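PDB 5DE0: deferrochelatase from Vibrio cholerae, which probably acts as a haem-dependent peroxidase of the dye-decolorizing (DyP-type) family, carrying a haem b cofactor. Local coordinates for residues L229-H234 with F249-H254; A10-A15 with K156-A161; T94-L99 with A287-P292. All coordinates share one frame; numbering follows the deposited sequence.

Interaction 1: L229-H234 with F249-H254; sequences LKIVRH and FIAYCH. With HEM (protoporphyrin IX containing Fe), chain F.
Arg-233 and Phe-249 cross at a slant on an antiparallel beta hairpin of the C-terminal half, whose strands are 232-239 and 247-253. The CD of Arg-233 meets CE1 of Phe-249 at 3.7 Å, and the guanidinium and ring planes are 34° apart. Both groups cover the haem. The phenyl ring lies over pyrrole B, with CZ 3.2 Å from haem C2B. CG of Phe-249 is anti to the backbone N (chi1 -178°), which carries the ring past the strand to the porphyrin. Ile-231 brings CD1 to the edge of this ring, near its plane, and also rests on CB of Ala-251.

His-234 and Tyr-252 form the aromatic pair across the hairpin, with CD2 of His-234 near CD1 of Tyr-252. Their planes are nearly perpendicular and their centroids 5.7 Å apart. Paired backbone bonds between Val-232 and Tyr-252, and one from His-234 N to Ile-250 O, fix the register.

Arg-233 also bridges to Asp-147. This is consistent with the distal Asp-Arg pair of DyP peroxidases. The side chain bends at chi3 (-73°) and lays a guanidinium face over haem C1A. NH1 and NH2 of Arg-233 both donate to propionate O1D of the haem, each at 3.0 Å.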
loop_
_atom_site.group_PDB
_atom_site.type_symbol
_atom_site.label_atom_id
_atom_site.label_comp_id
_atom_site.label_asym_id
_atom_site.label_seq_id
_atom_site.Cartn_x
_atom_site.Cartn_y
_atom_site.Cartn_z
ATOM N N LEU B 229 16.096 24.894 16.324
ATOM C CA LEU B 229 15.640 23.604 16.827
ATOM C C LEU B 229 15.495 22.652 15.659
ATOM O O LEU B 229 14.619 22.824 14.812
ATOM C CB LEU B 229 14.315 23.729 17.577
ATOM C CG LEU B 229 14.212 24.828 18.635
ATOM C CD1 LEU B 229 12.802 24.876 19.264
ATOM C CD2 LEU B 229 15.261 24.624 19.715
ATOM N N LYS B 230 16.378 21.663 15.601
ATOM C CA LYS B 230 16.410 20.763 14.461
ATOM C C LYS B 230 15.965 19.347 14.812
ATOM O O LYS B 230 16.198 18.863 15.919
ATOM C CB LYS B 230 17.813 20.746 13.851
ATOM C CG LYS B 230 18.116 22.002 13.053
ATOM C CD LYS B 230 19.561 22.070 12.609
ATOM C CE LYS B 230 19.758 23.202 11.617
ATOM N NZ LYS B 230 19.180 24.481 12.115
ATOM N N ILE B 231 15.301 18.702 13.858
ATOM C CA ILE B 231 14.859 17.320 14.001
ATOM C C ILE B 231 15.209 16.534 12.744
ATOM O O ILE B 231 15.439 17.115 11.684
ATOM C CB ILE B 231 13.340 17.220 14.254
ATOM C CG1 ILE B 231 12.563 17.764 13.054
ATOM C CG2 ILE B 231 12.955 17.957 15.530
ATOM C CD1 ILE B 231 11.061 17.698 13.225
ATOM N N VAL B 232 15.260 15.213 12.871
ATOM C CA VAL B 232 15.494 14.344 11.727
ATOM C C VAL B 232 14.194 13.649 11.339
ATOM O O VAL B 232 13.719 12.763 12.047
ATOM C CB VAL B 232 16.580 13.291 12.020
ATOM C CG1 VAL B 232 16.730 12.338 10.842
ATOM C CG2 VAL B 232 17.905 13.971 12.334
ATOM N N ARG B 233 13.621 14.061 10.212
ATOM C CA ARG B 233 12.337 13.531 9.768
ATOM C C ARG B 233 12.496 12.314 8.863
ATOM O O ARG B 233 13.380 12.272 8.009
ATOM C CB ARG B 233 11.540 14.616 9.039
ATOM C CG ARG B 233 11.089 15.765 9.927
ATOM C CD ARG B 233 10.602 16.941 9.094
ATOM N NE ARG B 233 11.705 17.639 8.441
ATOM C CZ ARG B 233 11.585 18.350 7.325
ATOM N NH1 ARG B 233 10.406 18.452 6.725
ATOM N NH2 ARG B 233 12.645 18.952 6.803
ATOM N N HIS B 234 11.630 11.325 9.058
ATOM C CA HIS B 234 11.615 10.130 8.219
ATOM C C HIS B 234 10.241 9.947 7.589
ATOM O O HIS B 234 9.862 8.837 7.210
ATOM C CB HIS B 234 11.993 8.888 9.030
ATOM C CG HIS B 234 13.462 8.606 9.055
ATOM N ND1 HIS B 234 14.116 7.990 8.009
ATOM C CD2 HIS B 234 14.405 8.854 9.993
ATOM C CE1 HIS B 234 15.398 7.872 8.303
ATOM N NE2 HIS B 234 15.601 8.388 9.502
ATOM N N PHE B 249 3.792 11.507 9.260
ATOM C CA PHE B 249 4.892 12.272 9.814
ATOM C C PHE B 249 5.560 11.504 10.949
ATOM O O PHE B 249 4.894 10.991 11.846
ATOM C CB PHE B 249 4.421 13.641 10.310
ATOM C CG PHE B 249 5.530 14.487 10.856
ATOM C CD1 PHE B 249 6.271 15.301 10.016
ATOM C CD2 PHE B 249 5.850 14.452 12.206
ATOM C CE1 PHE B 249 7.301 16.072 10.508
ATOM C CE2 PHE B 249 6.883 15.221 12.704
ATOM C CZ PHE B 249 7.608 16.031 11.854
ATOM N N ILE B 250 6.885 11.430 10.892
ATOM C CA ILE B 250 7.674 10.835 11.959
ATOM C C ILE B 250 9.016 11.551 12.033
ATOM O O ILE B 250 9.603 11.897 11.006
ATOM C CB ILE B 250 7.879 9.315 11.746
ATOM C CG1 ILE B 250 8.754 8.720 12.854
ATOM C CG2 ILE B 250 8.480 9.034 10.379
ATOM C CD1 ILE B 250 8.955 7.217 12.741
ATOM N N ALA B 251 9.489 11.799 13.249
ATOM C CA ALA B 251 10.739 12.521 13.438
ATOM C C ALA B 251 11.527 11.980 14.624
ATOM O O ALA B 251 10.951 11.508 15.605
ATOM C CB ALA B 251 10.470 14.010 13.620
ATOM N N TYR B 252 12.848 12.051 14.521
ATOM C CA TYR B 252 13.732 11.658 15.609
ATOM C C TYR B 252 14.509 12.876 16.092
ATOM O O TYR B 252 14.856 13.749 15.295
ATOM C CB TYR B 252 14.694 10.555 15.160
ATOM C CG TYR B 252 14.031 9.228 14.858
ATOM C CD1 TYR B 252 13.383 9.009 13.648
ATOM C CD2 TYR B 252 14.066 8.188 15.779
ATOM C CE1 TYR B 252 12.780 7.796 13.370
ATOM C CE2 TYR B 252 13.467 6.972 15.506
ATOM C CZ TYR B 252 12.826 6.782 14.302
ATOM O OH TYR B 252 12.231 5.570 14.034
ATOM N N CYS B 253 14.772 12.947 17.393
ATOM C CA CYS B 253 15.532 14.063 17.946
ATOM C C CYS B 253 16.197 13.704 19.270
ATOM O O CYS B 253 15.685 12.883 20.031
ATOM C CB CYS B 253 14.632 15.283 18.134
ATOM S SG CYS B 253 15.524 16.781 18.586
ATOM N N HIS B 254 17.338 14.332 19.540
ATOM C CA HIS B 254 18.100 14.067 20.756
ATOM C C HIS B 254 17.366 14.573 21.993
ATOM O O HIS B 254 17.674 14.178 23.116
ATOM C CB HIS B 254 19.487 14.710 20.671
ATOM C CG HIS B 254 19.467 16.205 20.746
ATOM N ND1 HIS B 254 19.312 17.005 19.634
ATOM C CD2 HIS B 254 19.585 17.049 21.800
ATOM C CE1 HIS B 254 19.334 18.273 19.999
ATOM N NE2 HIS B 254 19.499 18.328 21.310
HETATM C CHA HEM F . 9.742 21.614 6.674
HETATM C CHB HEM F . 8.688 19.910 11.092
HETATM C CHC HEM F . 4.316 18.455 9.533
HETATM C CHD HEM F . 5.729 19.368 4.984
HETATM C C1A HEM F . 9.839 21.284 8.008
HETATM C C2A HEM F . 10.968 21.551 8.877
HETATM C C3A HEM F . 10.677 21.078 10.094
HETATM C C4A HEM F . 9.353 20.497 10.040
HETATM C CMA HEM F . 11.577 21.132 11.347
HETATM C CAA HEM F . 12.275 22.260 8.460
HETATM C CBA HEM F . 12.241 23.695 8.983
HETATM C CGA HEM F . 13.422 24.463 8.455
HETATM O O1A HEM F . 13.374 24.898 7.276
HETATM O O2A HEM F . 14.404 24.641 9.218
HETATM C C1B HEM F . 7.391 19.451 11.072
HETATM C C2B HEM F . 6.613 19.090 12.235
HETATM C C3B HEM F . 5.411 18.683 11.827
HETATM C C4B HEM F . 5.369 18.776 10.372
HETATM C CMB HEM F . 7.090 19.150 13.704
HETATM C CAB HEM F . 4.309 18.216 12.804
HETATM C CBB HEM F . 3.130 17.760 12.385
HETATM C C1C HEM F . 4.321 18.540 8.156
HETATM C C2C HEM F . 3.254 18.124 7.262
HETATM C C3C HEM F . 3.654 18.379 6.001
HETATM C C4C HEM F . 4.977 18.966 6.067
HETATM C CMC HEM F . 1.922 17.500 7.740
HETATM C CAC HEM F . 2.929 18.148 4.650
HETATM C CBC HEM F . 1.669 17.724 4.522
HETATM C C1D HEM F . 6.862 20.154 5.010
HETATM C C2D HEM F . 7.391 20.893 3.887
HETATM C C3D HEM F . 8.649 21.594 4.413
HETATM C C4D HEM F . 8.752 21.209 5.803
HETATM C CMD HEM F . 6.817 20.964 2.455
HETATM C CAD HEM F . 9.595 22.521 3.623
HETATM C CBD HEM F . 10.675 21.710 2.917
HETATM C CGD HEM F . 11.559 21.035 3.933
HETATM O O1D HEM F . 11.342 19.827 4.207
HETATM O O2D HEM F . 12.483 21.701 4.468
HETATM N NA HEM F . 8.872 20.640 8.752
HETATM N NB HEM F . 6.602 19.249 9.954
HETATM N NC HEM F . 5.352 19.049 7.390
HETATM N ND HEM F . 7.687 20.367 6.110
HETATM FE FE HEM F . 7.092 19.907 8.044
#

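Interaction 2: A10-A15 with K156-A161; sequences AILPEA and KRAEVA
The guanidinium of Arg-157 has Glu-14 over one face and the carbonyl oxygen of Ile-11 at its edge, in plane. The carboxylate does not lie flat in the guanidinium plane. The two side chains cross at about a right angle, and their planar groups are turned 57° from each other. Glu-14 OE1 makes the salt bridge, 3.1 Å from NH2 of Arg-157. The other oxygen, OE2, sits 3.1 Å from Arg-157 NE. Glu-14 reaches this place because its chain folds back at chi2 (-79°).

Arg-157 runs straight from CG to NE, which carries its head from the helix into the bend of the loop. There NH1 donates to Leu-12 O at 2.9 Å. The bond is bent, and NH1 stands above the carbonyl plane, not on a lone pair. Pro-13 O is 3.3 Å from the same NH1. Ile-11 O, at the edge, is hydrogen-bonded to NE2 of His-234. Leu-12 O and the carboxylate of Glu-14 probably offset the charge of the buried arginine.

Apolar contacts continue the seam along the helix. Leu-12 sets CD2 against CB of Ala-158 at 4.2 Å. One turn on from Arg-157, Ala-161 CB meets Ile-11 CG2 at 4.0 Å. The branch that touches is the one anti to the backbone N of Ile-11. Arg-157 and Ala-161 also pack on Val-232 of strand 232-239. The weak bond of NE to Pro-152 O ties the arginine to the chain just before its own helix.

Glu-14 and Pro-13 lie toward solvent, while Ile-11, Arg-157 and Ala-161 are buried. The arrangement is a loop-to-helix seam between the two ferredoxin-like halves of a DyP-type peroxidase. It fastens the segment ahead of strand 18-26 to helix 155-161.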
loop_
_atom_site.group_PDB
_atom_site.type_symbol
_atom_site.label_atom_id
_atom_site.label_comp_id
_atom_site.label_asym_id
_atom_site.label_seq_id
_atom_site.Cartn_x
_atom_site.Cartn_y
_atom_site.Cartn_z
ATOM N N ALA B 10 17.527 2.267 11.390
ATOM C CA ALA B 10 16.551 3.021 10.606
ATOM C C ALA B 10 16.712 4.536 10.738
ATOM O O ALA B 10 16.307 5.283 9.851
ATOM C CB ALA B 10 15.136 2.612 10.999
ATOM N N ILE B 11 17.316 4.978 11.835
ATOM C CA ILE B 11 17.311 6.393 12.203
ATOM C C ILE B 11 18.248 7.271 11.367
ATOM O O ILE B 11 17.803 8.208 10.704
ATOM C CB ILE B 11 17.679 6.564 13.689
ATOM C CG1 ILE B 11 16.753 5.713 14.560
ATOM C CG2 ILE B 11 17.601 8.026 14.094
ATOM C CD1 ILE B 11 17.048 5.804 16.038
ATOM N N LEU B 12 19.540 6.966 11.406
ATOM C CA LEU B 12 20.556 7.802 10.762
ATOM C C LEU B 12 20.524 7.847 9.223
ATOM O O LEU B 12 20.647 8.929 8.649
ATOM C CB LEU B 12 21.952 7.367 11.225
ATOM C CG LEU B 12 22.589 8.221 12.324
ATOM C CD1 LEU B 12 21.619 8.438 13.473
ATOM C CD2 LEU B 12 23.880 7.585 12.821
ATOM N N PRO B 13 20.376 6.691 8.546
ATOM C CA PRO B 13 20.398 6.773 7.079
ATOM C C PRO B 13 19.220 7.549 6.499
ATOM O O PRO B 13 18.204 7.728 7.172
ATOM C CB PRO B 13 20.328 5.304 6.638
ATOM C CG PRO B 13 20.696 4.511 7.835
ATOM C CD PRO B 13 20.236 5.300 9.008
ATOM N N GLU B 14 19.369 8.009 5.262
ATOM C CA GLU B 14 18.277 8.651 4.546
ATOM C C GLU B 14 17.166 7.640 4.308
ATOM O O GLU B 14 17.435 6.460 4.080
ATOM C CB GLU B 14 18.766 9.230 3.216
ATOM C CG GLU B 14 19.760 10.371 3.355
ATOM C CD GLU B 14 19.093 11.688 3.693
ATOM O OE1 GLU B 14 17.860 11.795 3.522
ATOM O OE2 GLU B 14 19.804 12.617 4.129
ATOM N N ALA B 15 15.920 8.100 4.370
ATOM C CA ALA B 15 14.770 7.220 4.188
ATOM C C ALA B 15 14.787 6.548 2.818
ATOM O O ALA B 15 15.126 7.173 1.813
ATOM C CB ALA B 15 13.477 7.997 4.376
ATOM N N LYS B 156 25.534 15.700 10.681
ATOM C CA LYS B 156 24.724 16.443 11.639
ATOM C C LYS B 156 23.426 15.713 11.972
ATOM O O LYS B 156 22.754 16.045 12.948
ATOM C CB LYS B 156 24.432 17.856 11.125
ATOM C CG LYS B 156 23.909 17.946 9.704
ATOM C CD LYS B 156 24.061 19.364 9.162
ATOM C CE LYS B 156 23.697 19.452 7.688
ATOM N NZ LYS B 156 22.231 19.394 7.461
ATOM N N ARG B 157 23.087 14.709 11.171
ATOM C CA ARG B 157 21.959 13.837 11.476
ATOM C C ARG B 157 22.173 13.115 12.803
ATOM O O ARG B 157 21.246 12.973 13.602
ATOM C CB ARG B 157 21.744 12.819 10.359
ATOM C CG ARG B 157 20.912 13.347 9.210
ATOM C CD ARG B 157 20.841 12.365 8.058
ATOM N NE ARG B 157 19.647 12.609 7.255
ATOM C CZ ARG B 157 18.542 11.875 7.320
ATOM N NH1 ARG B 157 18.483 10.832 8.135
ATOM N NH2 ARG B 157 17.499 12.175 6.558
ATOM N N ALA B 158 23.404 12.667 13.030
ATOM C CA ALA B 158 23.751 11.929 14.240
ATOM C C ALA B 158 23.638 12.790 15.495
ATOM O O ALA B 158 23.173 12.323 16.532
ATOM C CB ALA B 158 25.159 11.362 14.117
ATOM N N GLU B 159 24.062 14.046 15.401
ATOM C CA GLU B 159 24.073 14.925 16.567
ATOM C C GLU B 159 22.734 15.631 16.771
ATOM O O GLU B 159 22.511 16.261 17.803
ATOM C CB GLU B 159 25.203 15.952 16.453
ATOM C CG GLU B 159 25.134 16.833 15.219
ATOM C CD GLU B 159 26.378 17.685 15.046
ATOM O OE1 GLU B 159 27.396 17.158 14.552
ATOM O OE2 GLU B 159 26.338 18.881 15.403
ATOM N N VAL B 160 21.846 15.526 15.788
ATOM C CA VAL B 160 20.498 16.072 15.922
ATOM C C VAL B 160 19.537 15.003 16.448
ATOM O O VAL B 160 18.693 15.278 17.303
ATOM C CB VAL B 160 19.972 16.638 14.576
ATOM C CG1 VAL B 160 18.458 16.800 14.605
ATOM C CG2 VAL B 160 20.639 17.965 14.262
ATOM N N ALA B 161 19.681 13.776 15.954
ATOM C CA ALA B 161 18.756 12.702 16.310
ATOM C C ALA B 161 19.142 11.972 17.597
ATOM O O ALA B 161 18.279 11.660 18.415
ATOM C CB ALA B 161 18.649 11.706 15.164
#

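Interaction 3: T94-L99 with A287-P292; sequences TDVDVL and AYFFAP
The ring of Phe-289 lies with one face squarely under the CB of Leu-99. Here the two antiparallel sheets of the DyP fold, one from each ferredoxin-like half, pack on each other. Leu-99 belongs to strand 98-104 of the N-terminal sheet, and Phe-289 to strand 281-291, an outer strand of the C-terminal one. The contact is a CH-pi interaction. Leu-99 CB is 3.6 Å from the ring centroid and only 5° off the ring normal. CG of Leu-99 is anti to the backbone N (chi1 164°), and CD2 hangs above the CD1-CE1 side of the ring, 3.8 Å from Phe-289 CD1. The leucine thus covers both the middle of the ring and one flank.

Val-96 meets the same ring from a different side. Its CG2 lies at the ring edge, in plane, 3.9 Å from CZ of Phe-289. Its CG1 approaches CZ obliquely at 3.8 Å. The ring is therefore fixed over a face by Leu-99 and at its outer end by Val-96. The carbonyl oxygen of Asp-97 adds a looser edge contact, 4.2 Å from CE2 of Phe-289.

No hydrogen bond joins the two segments, so the contact is made by apolar side chains and van der Waals touches to the backbone. A classic beta bulge at Asp-97 and Val-98, set against Leu-24, starts the strand. The carboxylate of Asp-97 is held by Lys-25 and by Val-26 N. Leu-23 and Val-174, one from each sheet, also touch the phenyl ring. At the other end of the contact, Val-96 holds CG1 between its backbone N and carbonyl carbon (chi1 51°). This points that methyl at strand 281-291, where Val-96 CG1 meets Ala-287 CB at 3.6 Å.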
loop_
_atom_site.group_PDB
_atom_site.type_symbol
_atom_site.label_atom_id
_atom_site.label_comp_id
_atom_site.label_asym_id
_atom_site.label_seq_id
_atom_site.Cartn_x
_atom_site.Cartn_y
_atom_site.Cartn_z
ATOM N N THR B 94 -2.848 9.020 20.691
ATOM C CA THR B 94 -3.151 7.615 20.445
ATOM C C THR B 94 -2.665 6.722 21.580
ATOM O O THR B 94 -1.532 6.858 22.045
ATOM C CB THR B 94 -2.521 7.124 19.125
ATOM O OG1 THR B 94 -2.786 8.069 18.080
ATOM C CG2 THR B 94 -3.085 5.768 18.734
ATOM N N ASP B 95 -3.526 5.812 22.025
ATOM C CA ASP B 95 -3.136 4.817 23.018
ATOM C C ASP B 95 -2.302 3.733 22.341
ATOM O O ASP B 95 -2.836 2.849 21.671
ATOM C CB ASP B 95 -4.369 4.213 23.697
ATOM C CG ASP B 95 -4.011 3.215 24.790
ATOM O OD1 ASP B 95 -2.871 3.259 25.297
ATOM O OD2 ASP B 95 -4.878 2.388 25.145
ATOM N N VAL B 96 -0.986 3.813 22.518
ATOM C CA VAL B 96 -0.061 2.915 21.835
ATOM C C VAL B 96 1.163 2.628 22.704
ATOM O O VAL B 96 1.661 3.513 23.399
ATOM C CB VAL B 96 0.376 3.509 20.472
ATOM C CG1 VAL B 96 0.858 4.940 20.646
ATOM C CG2 VAL B 96 1.446 2.648 19.808
ATOM N N ASP B 97 1.633 1.382 22.676
ATOM C CA ASP B 97 2.783 0.975 23.475
ATOM C C ASP B 97 4.083 0.918 22.674
ATOM O O ASP B 97 5.150 1.251 23.188
ATOM C CB ASP B 97 2.535 -0.396 24.109
ATOM C CG ASP B 97 1.398 -0.383 25.112
ATOM O OD1 ASP B 97 1.152 0.679 25.720
ATOM O OD2 ASP B 97 0.754 -1.438 25.295
ATOM N N VAL B 98 3.995 0.475 21.423
ATOM C CA VAL B 98 5.190 0.172 20.638
ATOM C C VAL B 98 5.128 0.729 19.217
ATOM O O VAL B 98 4.092 0.662 18.555
ATOM C CB VAL B 98 5.429 -1.361 20.561
ATOM C CG1 VAL B 98 6.612 -1.689 19.658
ATOM C CG2 VAL B 98 5.639 -1.943 21.951
ATOM N N LEU B 99 6.247 1.282 18.762
ATOM C CA LEU B 99 6.402 1.689 17.372
ATOM C C LEU B 99 7.425 0.800 16.666
ATOM O O LEU B 99 8.528 0.581 17.171
ATOM C CB LEU B 99 6.829 3.160 17.281
ATOM C CG LEU B 99 7.387 3.648 15.940
ATOM C CD1 LEU B 99 6.359 3.516 14.825
ATOM C CD2 LEU B 99 7.875 5.090 16.051
ATOM N N ALA B 287 1.703 10.306 18.868
ATOM C CA ALA B 287 2.373 9.548 19.918
ATOM C C ALA B 287 3.848 9.910 20.069
ATOM O O ALA B 287 4.524 10.238 19.095
ATOM C CB ALA B 287 2.234 8.062 19.651
ATOM N N TYR B 288 4.333 9.845 21.306
ATOM C CA TYR B 288 5.751 10.007 21.599
ATOM C C TYR B 288 6.370 8.655 21.930
ATOM O O TYR B 288 5.729 7.802 22.545
ATOM C CB TYR B 288 5.966 10.975 22.766
ATOM C CG TYR B 288 5.852 12.443 22.410
ATOM C CD1 TYR B 288 6.301 12.921 21.187
ATOM C CD2 TYR B 288 5.300 13.350 23.304
ATOM C CE1 TYR B 288 6.203 14.264 20.864
ATOM C CE2 TYR B 288 5.194 14.692 22.990
ATOM C CZ TYR B 288 5.648 15.144 21.771
ATOM O OH TYR B 288 5.543 16.481 21.457
ATOM N N PHE B 289 7.619 8.464 21.522
ATOM C CA PHE B 289 8.354 7.249 21.833
ATOM C C PHE B 289 9.803 7.564 22.175
ATOM O O PHE B 289 10.258 8.697 22.024
ATOM C CB PHE B 289 8.325 6.271 20.657
ATOM C CG PHE B 289 6.946 5.863 20.226
ATOM C CD1 PHE B 289 6.288 6.558 19.225
ATOM C CD2 PHE B 289 6.317 4.771 20.803
ATOM C CE1 PHE B 289 5.021 6.178 18.818
ATOM C CE2 PHE B 289 5.051 4.389 20.401
ATOM C CZ PHE B 289 4.403 5.095 19.408
ATOM N N PHE B 290 10.523 6.550 22.637
ATOM C CA PHE B 290 11.972 6.619 22.692
ATOM C C PHE B 290 12.561 5.358 22.076
ATOM O O PHE B 290 12.297 4.245 22.535
ATOM C CB PHE B 290 12.473 6.795 24.123
ATOM C CG PHE B 290 13.961 6.971 24.221
ATOM C CD1 PHE B 290 14.794 5.884 24.441
ATOM C CD2 PHE B 290 14.525 8.226 24.096
ATOM C CE1 PHE B 290 16.164 6.051 24.534
ATOM C CE2 PHE B 290 15.891 8.402 24.188
ATOM C CZ PHE B 290 16.713 7.313 24.409
ATOM N N ALA B 291 13.351 5.538 21.026
ATOM C CA ALA B 291 14.036 4.422 20.396
ATOM C C ALA B 291 15.418 4.277 21.012
ATOM O O ALA B 291 16.304 5.088 20.754
ATOM C CB ALA B 291 14.130 4.621 18.896
ATOM N N PRO B 292 15.608 3.233 21.831
ATOM C CA PRO B 292 16.895 3.056 22.507
ATOM C C PRO B 292 17.985 2.616 21.538
ATOM O O PRO B 292 17.687 2.280 20.390
ATOM C CB PRO B 292 16.602 1.959 23.535
ATOM C CG PRO B 292 15.517 1.157 22.908
ATOM C CD PRO B 292 14.673 2.131 22.128
#

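Interactions 1 and 3 are buried, while interaction 2 is partly open to solvent. Interaction 1 pairs neighbouring strands within the C-terminal sheet and reaches the haem. Interactions 2 and 3 each join the N-terminal half to the C-terminal half. Interaction 2 does so with a salt bridge and a carbonyl bond beside small apolar contacts, and interaction 3 mostly with apolar side chains and no hydrogen bond. Interactions 1 and 3 reach the same C-terminal sheet, and Ile-250 CD1 packs on Leu-99 CD2. Interactions 1 and 2 adjoin closely. His-234 NE2 probably bonds to Ile-11 O, and His-254 N to Val-160 O. Ile-11 CD1 also lies near Ala-291 CB, a light touch between interactions 2 and 3.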